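Local coordinates for rhamnose ABC transporter, periplasmic rhamnose-binding protein (Kribbella flavida, PDB 4KVF) that probably binds a sugar, presumably rhamnose, outside the cell membrane and delivers it to an ABC transporter for uptake, at residues I284-A289 with G311-Y316. Residues are numbered along the deposited sequence; the frame is centred on the assembly and turned at random.
Sequences IGYLAA and GKLGEY
Tyr286 and Lys312 make the polar part of this contact. The backbone N of Lys312 donates to Tyr286 OH over 3.0 Å, an almost straight bond (174° at the hydrogen). The same hydroxyl also has a weak hydrogen bond with Glu67. Gly311 brings its CA to the edge of the ring, 3.5 Å from Tyr286 OH; a side chain on Gly311 would run into that oxygen, and its positive phi favours glycine as well.

The lysine side chain then runs across the tyrosine. Lys312 CG lies between the backbone N and carbonyl carbon (chi1 76°), and from there the extended chain carries Lys312 CE over the middle of one ring face, 3.9 Å from the Tyr286 centroid, as a CH-pi contact. Lys312 NZ ends farther off-centre, 4.6 Å from that centroid, in a cation-pi contact, with Asp283 as a distant, weak ionic partner. Replacing Tyr286 by a phenylalanine would keep a ring under the lysine but would probably leave the amide of Lys312 without its acceptor.

The apolar contacts centre on two leucines. Leu313 CD1 reaches both Tyr286 CD1 and Leu287 CB, each at 3.7 Å, bridging neighbouring residues of the helix. Leu287, its CG anti to the backbone N (chi1 177°), puts CD1 over a face of the Tyr316 ring, 3.9 Å from the centroid, while CD2 meets the same ring near CZ and CE1. Tyr316 OH, at the far end of that ring, is hydrogen-bonded to the carbonyl O of Leu326.

Tyr316 pairs through its backbone with Phe308, so 311-316 supplies most of the turn and the start of the return strand of a small beta-hairpin (307-309 with 315-317). This hairpin packs on helix 281-296, which also touches helix 52-67 and strand 138-141 of the six-stranded parallel-sheet lobe, in the two-lobed fold of type I periplasmic binding proteins.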
loop_
_atom_site.group_PDB
_atom_site.type_symbol
_atom_site.label_atom_id
_atom_site.label_comp_id
_atom_site.label_asym_id
_atom_site.label_seq_id
_atom_site.Cartn_x
_atom_site.Cartn_y
_atom_site.Cartn_z
ATOM N N ILE A 284 3.308 2.208 -7.442
ATOM C CA ILE A 284 1.887 1.931 -7.642
ATOM C C ILE A 284 1.368 2.710 -8.860
ATOM O O ILE A 284 0.720 2.151 -9.749
ATOM C CB ILE A 284 1.055 2.315 -6.398
ATOM C CG1 ILE A 284 1.571 1.583 -5.156
ATOM C CG2 ILE A 284 -0.423 1.981 -6.619
ATOM C CD1 ILE A 284 0.885 2.045 -3.879
ATOM N N GLY A 285 1.675 3.998 -8.906
ATOM C CA GLY A 285 1.237 4.837 -10.006
ATOM C C GLY A 285 1.906 4.445 -11.307
ATOM O O GLY A 285 1.295 4.463 -12.377
ATOM N N TYR A 286 3.189 4.103 -11.211
ATOM C CA TYR A 286 3.969 3.663 -12.372
ATOM C C TYR A 286 3.385 2.368 -12.940
ATOM O O TYR A 286 3.136 2.255 -14.144
ATOM C CB TYR A 286 5.438 3.498 -11.950
ATOM C CG TYR A 286 6.411 3.138 -13.042
ATOM C CD1 TYR A 286 6.496 1.833 -13.516
ATOM C CD2 TYR A 286 7.275 4.086 -13.565
ATOM C CE1 TYR A 286 7.408 1.493 -14.506
ATOM C CE2 TYR A 286 8.182 3.755 -14.562
ATOM C CZ TYR A 286 8.243 2.453 -15.020
ATOM O OH TYR A 286 9.149 2.115 -16.009
ATOM N N LEU A 287 3.147 1.385 -12.077
ATOM C CA LEU A 287 2.567 0.138 -12.527
ATOM C C LEU A 287 1.177 0.354 -13.116
ATOM O O LEU A 287 0.835 -0.250 -14.124
ATOM C CB LEU A 287 2.525 -0.883 -11.382
ATOM C CG LEU A 287 1.866 -2.233 -11.686
ATOM C CD1 LEU A 287 2.461 -2.885 -12.935
ATOM C CD2 LEU A 287 1.998 -3.170 -10.483
ATOM N N ALA A 288 0.383 1.223 -12.495
ATOM C CA ALA A 288 -0.970 1.480 -12.989
ATOM C C ALA A 288 -0.965 2.001 -14.433
ATOM O O ALA A 288 -1.796 1.591 -15.246
ATOM C CB ALA A 288 -1.711 2.450 -12.067
ATOM N N ALA A 289 -0.021 2.886 -14.756
ATOM C CA ALA A 289 0.078 3.412 -16.117
ATOM C C ALA A 289 0.386 2.311 -17.133
ATOM O O ALA A 289 -0.219 2.242 -18.205
ATOM C CB ALA A 289 1.121 4.511 -16.192
ATOM N N GLY A 311 7.761 -1.776 -17.728
ATOM C CA GLY A 311 8.977 -0.986 -17.650
ATOM C C GLY A 311 9.980 -1.510 -16.638
ATOM O O GLY A 311 10.288 -2.706 -16.609
ATOM N N LYS A 312 10.461 -0.608 -15.787
ATOM C CA LYS A 312 11.512 -0.892 -14.809
ATOM C C LYS A 312 11.067 -1.933 -13.790
ATOM O O LYS A 312 11.900 -2.508 -13.091
ATOM C CB LYS A 312 11.907 0.394 -14.064
ATOM C CG LYS A 312 10.884 0.829 -13.009
ATOM C CD LYS A 312 11.212 2.217 -12.445
ATOM C CE LYS A 312 10.171 2.621 -11.402
ATOM N NZ LYS A 312 10.455 3.981 -10.858
ATOM N N LEU A 313 9.761 -2.154 -13.679
ATOM C CA LEU A 313 9.233 -3.083 -12.674
ATOM C C LEU A 313 9.245 -4.548 -13.136
ATOM O O LEU A 313 8.985 -5.448 -12.337
ATOM C CB LEU A 313 7.814 -2.699 -12.259
ATOM C CG LEU A 313 7.691 -1.317 -11.630
ATOM C CD1 LEU A 313 6.230 -1.080 -11.256
ATOM C CD2 LEU A 313 8.591 -1.210 -10.412
ATOM N N GLY A 314 9.537 -4.775 -14.413
ATOM C CA GLY A 314 9.626 -6.125 -14.951
ATOM C C GLY A 314 8.281 -6.668 -15.398
ATOM O O GLY A 314 7.373 -5.919 -15.753
ATOM N N GLU A 315 8.145 -7.988 -15.372
ATOM C CA GLU A 315 6.950 -8.659 -15.886
ATOM C C GLU A 315 5.921 -8.939 -14.795
ATOM O O GLU A 315 6.259 -9.320 -13.665
ATOM C CB GLU A 315 7.332 -9.979 -16.577
ATOM C CG GLU A 315 6.183 -10.634 -17.354
ATOM C CD GLU A 315 6.606 -11.935 -18.034
ATOM O OE1 GLU A 315 7.241 -12.786 -17.365
ATOM O OE2 GLU A 315 6.322 -12.095 -19.240
ATOM N N TYR A 316 4.654 -8.738 -15.138
ATOM C CA TYR A 316 3.556 -8.990 -14.217
ATOM C C TYR A 316 2.613 -10.050 -14.747
ATOM O O TYR A 316 2.402 -10.148 -15.951
ATOM C CB TYR A 316 2.795 -7.699 -13.919
ATOM C CG TYR A 316 3.536 -6.905 -12.876
ATOM C CD1 TYR A 316 3.294 -7.121 -11.523
ATOM C CD2 TYR A 316 4.547 -6.032 -13.235
ATOM C CE1 TYR A 316 4.001 -6.433 -10.551
ATOM C CE2 TYR A 316 5.265 -5.338 -12.275
ATOM C CZ TYR A 316 4.974 -5.535 -10.931
ATOM O OH TYR A 316 5.698 -4.858 -9.976
#